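Local atomic coordinates of hydroxyethylthiazole kinase (Pyrococcus horikoshii, PDB entry 3HPD), a protein that probably phosphorylates the hydroxyl group of 4-methyl-5-beta-hydroxyethylthiazole, using ATP and magnesium, in the pathway to thiamine diphosphate. Residues Y247-N250 and E251-R255; T103-S106 and L107-S111; N32-A36 and L37-P41. All coordinates share one frame; numbering follows the deposited sequence.

Interaction 1 (Y247-N250 and E251-R255); sequences YRIN and ENVIR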
loop_
_atom_site.group_PDB
_atom_site.type_symbol
_atom_site.label_atom_id
_atom_site.label_comp_id
_atom_site.label_asym_id
_atom_site.label_seq_id
_atom_site.Cartn_x
_atom_site.Cartn_y
_atom_site.Cartn_z
ATOM N N TYR A 247 7.464 18.138 -2.698
ATOM C CA TYR A 247 7.238 18.738 -4.010
ATOM C C TYR A 247 7.463 20.253 -3.979
ATOM O O TYR A 247 8.071 20.818 -4.889
ATOM C CB TYR A 247 5.799 18.453 -4.447
ATOM C CG TYR A 247 5.388 19.051 -5.774
ATOM C CD1 TYR A 247 5.749 18.449 -6.981
ATOM C CD2 TYR A 247 4.604 20.203 -5.824
ATOM C CE1 TYR A 247 5.332 18.977 -8.202
ATOM C CE2 TYR A 247 4.182 20.739 -7.039
ATOM C CZ TYR A 247 4.548 20.121 -8.222
ATOM O OH TYR A 247 4.116 20.641 -9.425
ATOM N N ARG A 248 6.972 20.903 -2.926
ATOM C CA ARG A 248 7.086 22.356 -2.791
ATOM C C ARG A 248 8.429 22.884 -2.304
ATOM O O ARG A 248 8.797 24.018 -2.613
ATOM C CB ARG A 248 5.998 22.887 -1.852
ATOM C CG ARG A 248 4.581 22.620 -2.308
ATOM C CD ARG A 248 3.573 23.212 -1.326
ATOM N NE ARG A 248 3.642 24.670 -1.282
ATOM C CZ ARG A 248 2.878 25.436 -0.508
ATOM N NH1 ARG A 248 1.984 24.887 0.299
ATOM N NH2 ARG A 248 3.005 26.755 -0.547
ATOM N N ILE A 249 9.160 22.085 -1.538
ATOM C CA ILE A 249 10.438 22.553 -1.024
ATOM C C ILE A 249 11.315 23.066 -2.165
ATOM O O ILE A 249 11.402 22.452 -3.227
ATOM C CB ILE A 249 11.167 21.442 -0.230
ATOM C CG1 ILE A 249 12.405 22.022 0.458
ATOM C CG2 ILE A 249 11.546 20.292 -1.156
ATOM C CD1 ILE A 249 13.035 21.080 1.486
ATOM N N ASN A 250 11.942 24.215 -1.943
ATOM C CA ASN A 250 12.799 24.827 -2.946
ATOM C C ASN A 250 13.986 25.514 -2.276
ATOM O O ASN A 250 14.204 25.360 -1.073
ATOM C CB ASN A 250 12.000 25.844 -3.771
ATOM C CG ASN A 250 11.378 26.931 -2.917
ATOM O OD1 ASN A 250 11.875 27.246 -1.838
ATOM N ND2 ASN A 250 10.293 27.525 -3.406
ATOM N N GLU A 251 14.742 26.282 -3.053
ATOM C CA GLU A 251 15.910 26.970 -2.517
ATOM C C GLU A 251 15.608 27.864 -1.320
ATOM O O GLU A 251 16.305 27.807 -0.313
ATOM C CB GLU A 251 16.583 27.809 -3.602
ATOM C CG GLU A 251 17.910 28.397 -3.161
ATOM C CD GLU A 251 18.600 29.163 -4.265
ATOM O OE1 GLU A 251 18.534 28.707 -5.427
ATOM O OE2 GLU A 251 19.219 30.210 -3.976
ATOM N N ASN A 252 14.573 28.690 -1.428
ATOM C CA ASN A 252 14.227 29.599 -0.340
ATOM C C ASN A 252 13.870 28.858 0.942
ATOM O O ASN A 252 14.295 29.247 2.028
ATOM C CB ASN A 252 13.059 30.503 -0.740
ATOM C CG ASN A 252 12.810 31.608 0.275
ATOM O OD1 ASN A 252 13.593 32.551 0.385
ATOM N ND2 ASN A 252 11.728 31.487 1.030
ATOM N N VAL A 253 13.083 27.793 0.818
ATOM C CA VAL A 253 12.681 27.020 1.990
ATOM C C VAL A 253 13.893 26.375 2.655
ATOM O O VAL A 253 14.015 26.385 3.879
ATOM C CB VAL A 253 11.653 25.928 1.610
ATOM C CG1 VAL A 253 11.220 25.158 2.857
ATOM C CG2 VAL A 253 10.451 26.571 0.941
ATOM N N ILE A 254 14.798 25.825 1.853
ATOM C CA ILE A 254 15.998 25.199 2.397
ATOM C C ILE A 254 16.850 26.254 3.100
ATOM O O ILE A 254 17.351 26.033 4.200
ATOM C CB ILE A 254 16.826 24.526 1.283
ATOM C CG1 ILE A 254 16.058 23.324 0.729
ATOM C CG2 ILE A 254 18.188 24.098 1.819
ATOM C CD1 ILE A 254 16.731 22.641 -0.442
ATOM N N ARG A 255 16.998 27.409 2.459
ATOM C CA ARG A 255 17.786 28.502 3.019
ATOM C C ARG A 255 17.253 28.966 4.371
ATOM O O ARG A 255 18.024 29.235 5.294
ATOM C CB ARG A 255 17.798 29.681 2.043
ATOM C CG ARG A 255 18.214 31.009 2.654
ATOM C CD ARG A 255 18.407 32.044 1.560
ATOM N NE ARG A 255 19.361 31.550 0.575
ATOM C CZ ARG A 255 19.094 31.383 -0.716
ATOM N NH1 ARG A 255 17.893 31.679 -1.197
ATOM N NH2 ARG A 255 20.028 30.900 -1.523
#

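Interaction 2 (T103-S106 and L107-S111); sequences TRVS and LEILS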
loop_
_atom_site.group_PDB
_atom_site.type_symbol
_atom_site.label_atom_id
_atom_site.label_comp_id
_atom_site.label_asym_id
_atom_site.label_seq_id
_atom_site.Cartn_x
_atom_site.Cartn_y
_atom_site.Cartn_z
ATOM N N THR A 103 19.348 -9.343 10.566
ATOM C CA THR A 103 20.730 -8.959 10.829
ATOM C C THR A 103 21.635 -9.692 9.842
ATOM O O THR A 103 22.538 -9.099 9.244
ATOM C CB THR A 103 21.146 -9.339 12.265
ATOM O OG1 THR A 103 20.265 -8.703 13.199
ATOM C CG2 THR A 103 22.579 -8.891 12.544
ATOM N N ARG A 104 21.379 -10.986 9.676
ATOM C CA ARG A 104 22.165 -11.819 8.771
ATOM C C ARG A 104 22.113 -11.327 7.327
ATOM O O ARG A 104 23.152 -11.171 6.680
ATOM C CB ARG A 104 21.686 -13.275 8.842
ATOM C CG ARG A 104 22.323 -14.182 7.799
ATOM C CD ARG A 104 22.054 -15.669 8.053
ATOM N NE ARG A 104 20.638 -16.034 7.987
ATOM C CZ ARG A 104 19.870 -16.255 9.051
ATOM N NH1 ARG A 104 20.378 -16.147 10.272
ATOM N NH2 ARG A 104 18.599 -16.601 8.899
ATOM N N VAL A 105 20.909 -11.085 6.822
ATOM C CA VAL A 105 20.753 -10.617 5.449
ATOM C C VAL A 105 21.384 -9.240 5.254
ATOM O O VAL A 105 21.994 -8.971 4.217
ATOM C CB VAL A 105 19.263 -10.565 5.043
ATOM C CG1 VAL A 105 19.120 -9.985 3.644
ATOM C CG2 VAL A 105 18.666 -11.971 5.100
ATOM N N SER A 106 21.248 -8.368 6.247
ATOM C CA SER A 106 21.833 -7.035 6.151
ATOM C C SER A 106 23.355 -7.131 6.028
ATOM O O SER A 106 23.960 -6.468 5.187
ATOM C CB SER A 106 21.470 -6.200 7.383
ATOM O OG SER A 106 20.075 -5.971 7.450
ATOM N N LEU A 107 23.969 -7.960 6.866
ATOM C CA LEU A 107 25.421 -8.122 6.835
ATOM C C LEU A 107 25.888 -8.763 5.533
ATOM O O LEU A 107 26.974 -8.458 5.037
ATOM C CB LEU A 107 25.887 -8.958 8.032
ATOM C CG LEU A 107 25.685 -8.291 9.398
ATOM C CD1 LEU A 107 26.133 -9.228 10.514
ATOM C CD2 LEU A 107 26.467 -6.984 9.442
ATOM N N GLU A 108 25.059 -9.642 4.980
ATOM C CA GLU A 108 25.369 -10.326 3.732
ATOM C C GLU A 108 25.455 -9.305 2.595
ATOM O O GLU A 108 26.352 -9.358 1.751
ATOM C CB GLU A 108 24.278 -11.355 3.435
ATOM C CG GLU A 108 24.593 -12.315 2.312
ATOM C CD GLU A 108 23.504 -13.358 2.132
ATOM O OE1 GLU A 108 22.681 -13.523 3.061
ATOM O OE2 GLU A 108 23.478 -14.017 1.071
ATOM N N ILE A 109 24.512 -8.371 2.583
ATOM C CA ILE A 109 24.477 -7.328 1.567
ATOM C C ILE A 109 25.636 -6.353 1.791
ATOM O O ILE A 109 26.306 -5.934 0.843
ATOM C CB ILE A 109 23.125 -6.578 1.621
ATOM C CG1 ILE A 109 22.007 -7.523 1.165
ATOM C CG2 ILE A 109 23.174 -5.315 0.759
ATOM C CD1 ILE A 109 20.612 -6.971 1.356
ATOM N N LEU A 110 25.874 -6.003 3.052
ATOM C CA LEU A 110 26.958 -5.090 3.395
ATOM C C LEU A 110 28.322 -5.681 3.039
ATOM O O LEU A 110 29.249 -4.952 2.678
ATOM C CB LEU A 110 26.909 -4.752 4.889
ATOM C CG LEU A 110 25.819 -3.760 5.299
ATOM C CD1 LEU A 110 25.596 -3.797 6.801
ATOM C CD2 LEU A 110 26.221 -2.366 4.840
ATOM N N SER A 111 28.440 -7.001 3.136
ATOM C CA SER A 111 29.696 -7.671 2.825
ATOM C C SER A 111 30.023 -7.503 1.346
ATOM O O SER A 111 31.182 -7.347 0.969
ATOM C CB SER A 111 29.609 -9.159 3.164
ATOM O OG SER A 111 30.865 -9.787 2.980
#

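Interaction 3 (N32-A36 and L37-P41); sequences NALLA and LGASP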
loop_
_atom_site.group_PDB
_atom_site.type_symbol
_atom_site.label_atom_id
_atom_site.label_comp_id
_atom_site.label_asym_id
_atom_site.label_seq_id
_atom_site.Cartn_x
_atom_site.Cartn_y
_atom_site.Cartn_z
ATOM N N ASN A 32 5.553 7.352 -4.153
ATOM C CA ASN A 32 5.002 8.694 -4.206
ATOM C C ASN A 32 5.939 9.733 -3.608
ATOM O O ASN A 32 5.911 10.897 -4.006
ATOM C CB ASN A 32 3.637 8.746 -3.521
ATOM C CG ASN A 32 2.526 8.254 -4.423
ATOM O OD1 ASN A 32 2.555 8.489 -5.633
ATOM N ND2 ASN A 32 1.537 7.584 -3.844
ATOM N N ALA A 33 6.768 9.323 -2.654
ATOM C CA ALA A 33 7.721 10.251 -2.060
ATOM C C ALA A 33 8.739 10.614 -3.143
ATOM O O ALA A 33 9.104 11.781 -3.305
ATOM C CB ALA A 33 8.416 9.610 -0.860
ATOM N N LEU A 34 9.190 9.611 -3.892
ATOM C CA LEU A 34 10.151 9.848 -4.964
ATOM C C LEU A 34 9.555 10.729 -6.058
ATOM O O LEU A 34 10.213 11.646 -6.545
ATOM C CB LEU A 34 10.628 8.517 -5.560
ATOM C CG LEU A 34 11.751 7.833 -4.773
ATOM C CD1 LEU A 34 11.877 6.371 -5.176
ATOM C CD2 LEU A 34 13.055 8.580 -5.023
ATOM N N LEU A 35 8.312 10.461 -6.447
ATOM C CA LEU A 35 7.672 11.271 -7.487
ATOM C C LEU A 35 7.503 12.727 -7.041
ATOM O O LEU A 35 7.721 13.650 -7.821
ATOM C CB LEU A 35 6.306 10.688 -7.866
ATOM C CG LEU A 35 6.310 9.398 -8.695
ATOM C CD1 LEU A 35 4.880 8.885 -8.820
ATOM C CD2 LEU A 35 6.912 9.650 -10.073
ATOM N N ALA A 36 7.118 12.930 -5.786
ATOM C CA ALA A 36 6.932 14.285 -5.272
ATOM C C ALA A 36 8.248 15.058 -5.292
ATOM O O ALA A 36 8.272 16.244 -5.626
ATOM C CB ALA A 36 6.371 14.237 -3.848
ATOM N N LEU A 37 9.341 14.387 -4.936
ATOM C CA LEU A 37 10.655 15.031 -4.911
ATOM C C LEU A 37 11.114 15.434 -6.312
ATOM O O LEU A 37 11.791 16.449 -6.486
ATOM C CB LEU A 37 11.703 14.095 -4.300
ATOM C CG LEU A 37 13.120 14.674 -4.196
ATOM C CD1 LEU A 37 13.173 15.679 -3.055
ATOM C CD2 LEU A 37 14.127 13.559 -3.962
ATOM N N GLY A 38 10.754 14.626 -7.305
ATOM C CA GLY A 38 11.151 14.921 -8.672
ATOM C C GLY A 38 11.880 13.773 -9.349
ATOM O O GLY A 38 12.408 13.929 -10.449
ATOM N N ALA A 39 11.926 12.618 -8.694
ATOM C CA ALA A 39 12.592 11.450 -9.271
ATOM C C ALA A 39 11.527 10.489 -9.796
ATOM O O ALA A 39 10.335 10.775 -9.707
ATOM C CB ALA A 39 13.453 10.757 -8.217
ATOM N N SER A 40 11.963 9.363 -10.356
ATOM C CA SER A 40 11.041 8.358 -10.882
ATOM C C SER A 40 11.304 7.015 -10.211
ATOM O O SER A 40 12.429 6.519 -10.217
ATOM C CB SER A 40 11.213 8.206 -12.397
ATOM O OG SER A 40 10.863 9.398 -13.075
ATOM N N PRO A 41 10.266 6.409 -9.617
ATOM C CA PRO A 41 10.471 5.118 -8.962
ATOM C C PRO A 41 10.108 3.943 -9.857
ATOM O O PRO A 41 9.343 4.078 -10.810
ATOM C CB PRO A 41 9.519 5.195 -7.784
ATOM C CG PRO A 41 8.314 5.846 -8.430
ATOM C CD PRO A 41 8.947 6.969 -9.258
HETATM O O HOH W 1 8.818 13.107 -10.380
#

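Interaction 1 (Y247-N250 and E251-R255)
Asn250 turns the backbone into the helix that runs on through Val253 and Ile254: helix 235-248 ends at Arg248, Ile249 is the first residue to leave helical geometry, and a helix resumes at Glu251. Asn250 occupies the N-cap position, and its side chain makes the capping bond. Its CG sits between the backbone N and the carbonyl carbon (chi1 58°), which folds the amide forward over the first turn, and OD1 accepts from Val253 N at 3.0 Å. This bond is almost straight, 169° at the hydrogen, and the N-H arrives nearly head-on to the side-chain carbonyl, at a C=O...N angle of 176°. The backbone carbonyl of the same residue starts the regular helical pattern, with Ile254 N bonded to Asn250 O at 3.0 Å. Val253 also lays a methyl against the cap, its CG2 lying 3.2 Å from Asn250 OD1.

Beside the polar cap is an apolar corner. Ile249 crosses both Val253 and Ile254 at about a right angle, bringing its CD1 to 3.8 Å from Ile254 CG1 and its CG1 to 4.1 Å from Val253 CG1. Helix 210-231 packs against Ile249 and Val253 through Ile223, while Ile5 and Leu8 of helix 2-14 meet Ile254. One turn along the new helix, Arg255 NH2 forms a salt bridge with Glu251 OE2 at 2.7 Å; the carboxylate lies at the guanidinium edge, close to its plane, and is met on its anti side. Lys9 takes the other oxygen, OE1.

Chemically, then, one asparagine gives two carbonyls to two N-H groups of the first turn, and a carboxylate shared between two basic side chains at the helix start would also suit the positive end of the helix dipole.

Interaction 2 (T103-S106 and L107-S111)
Thr103 and Leu107 run alongside each other in the same direction, one turn apart on helix 100-112, the helix of the beta-alpha-beta unit that links strands 89-92 and 116-120 in this ribokinase-clan fold. Their touch is light: Thr103 CG2 meets Leu107 CD1 at 4.1 Å. With CG of Leu107 anti to its own carbonyl carbon (chi1 -66°), the branch leans back along the helix, and CG comes within 3.3 Å of Thr103 O. Both side chains also touch Glu130 of helix 121-131, and the threonine hydroxyl is engaged with Gly97 N and Thr99 O.

On another face of the helix, Val105 and Ile109 meet at a slant. CG1 of the valine approaches CD1 of the isoleucine at 4.1 Å, and the isoleucine CG1 passes 3.4 Å from Val105 O. Helix 69-85 covers this pair through Arg72 and Thr79, and Leu91 of strand 89-92 also packs on Ile109. Glu108, extended beyond CG, brings only its CB close to the preceding turn; its OE2 is paired with Arg72 in a salt bridge.

Leu110 repeats the backward lean of Leu107, bringing its CG to 3.3 Å from the carbonyl O of Ser106, whose hydroxyl is bonded to Arg102 O. Beneath these side chains, four successive i to i+4 backbone bonds carry the helix through the segment join. The last of them, Leu110 N to Ser106 O, spans 2.9 Å with an angle of 160° at the hydrogen.

Interaction 3 (N32-A36 and L37-P41)
Apolar packing comes first, where Leu34 and Leu35 at the end of helix 27-37 meet the incoming strand 40-43. Leu34 divides its branches: CD1 lies 3.7 Å from Pro41 CB, the two side chains running antiparallel past one another, while CD2 rests on Ala39 CB at 3.9 Å. Leu35 crosses the proline ring at about a right angle, and its CD2 presses tightly on Pro41 CD at 3.5 Å.

Among the backbone hydrogen bonds, Leu34 O takes two donors from opposite faces of its carbonyl plane, Ala39 N at 2.9 Å and Gly38 N at 3.1 Å. Gly38 N also makes a weak bond to Leu35 O, and Leu35 CA sends a C-H...O contact to Ala39 O. Water 1 bridges the same two residues, donating to Leu35 O at 2.8 Å and to Ala39 O at 2.9 Å.

Beyond the segments, helix 193-205 packs on Leu34, Leu37 and Ala39, and Thr191 N of the second subunit bonds to Asn32 OD1.

Gly38, at phi 126°, where any CB would collide with the carbonyl oxygen of Leu37, is the C-prime residue of a Schellman motif, made by the Ala39 N to Leu34 O bond and the weak Gly38 N to Leu35 O bond. The motif ends the helix of a beta-alpha-beta unit and turns the chain into the strand carrying Met43, a predicted substrate-binding residue.

Interactions 1 and 3 are neighbours, with centres about 16 Å apart; they touch where Tyr247 CB packs on Ala36 O at 3.5 Å. Both also meet the second subunit. Interaction 2 stands apart, on the opposite side of the chain's centre from each: its centre is about 36 Å from that of interaction 1 and about 27 Å from that of interaction 3. Interaction 3 is the nearest to a predicted site: the side chain of Pro41 is about 4 Å from that of Met43, predicted to bind substrate, whereas the side chain of Leu110 in interaction 2 is about 10 Å from that of Lys118, predicted to bind ATP. Interaction 1 lies away from the predicted substrate and ATP sites.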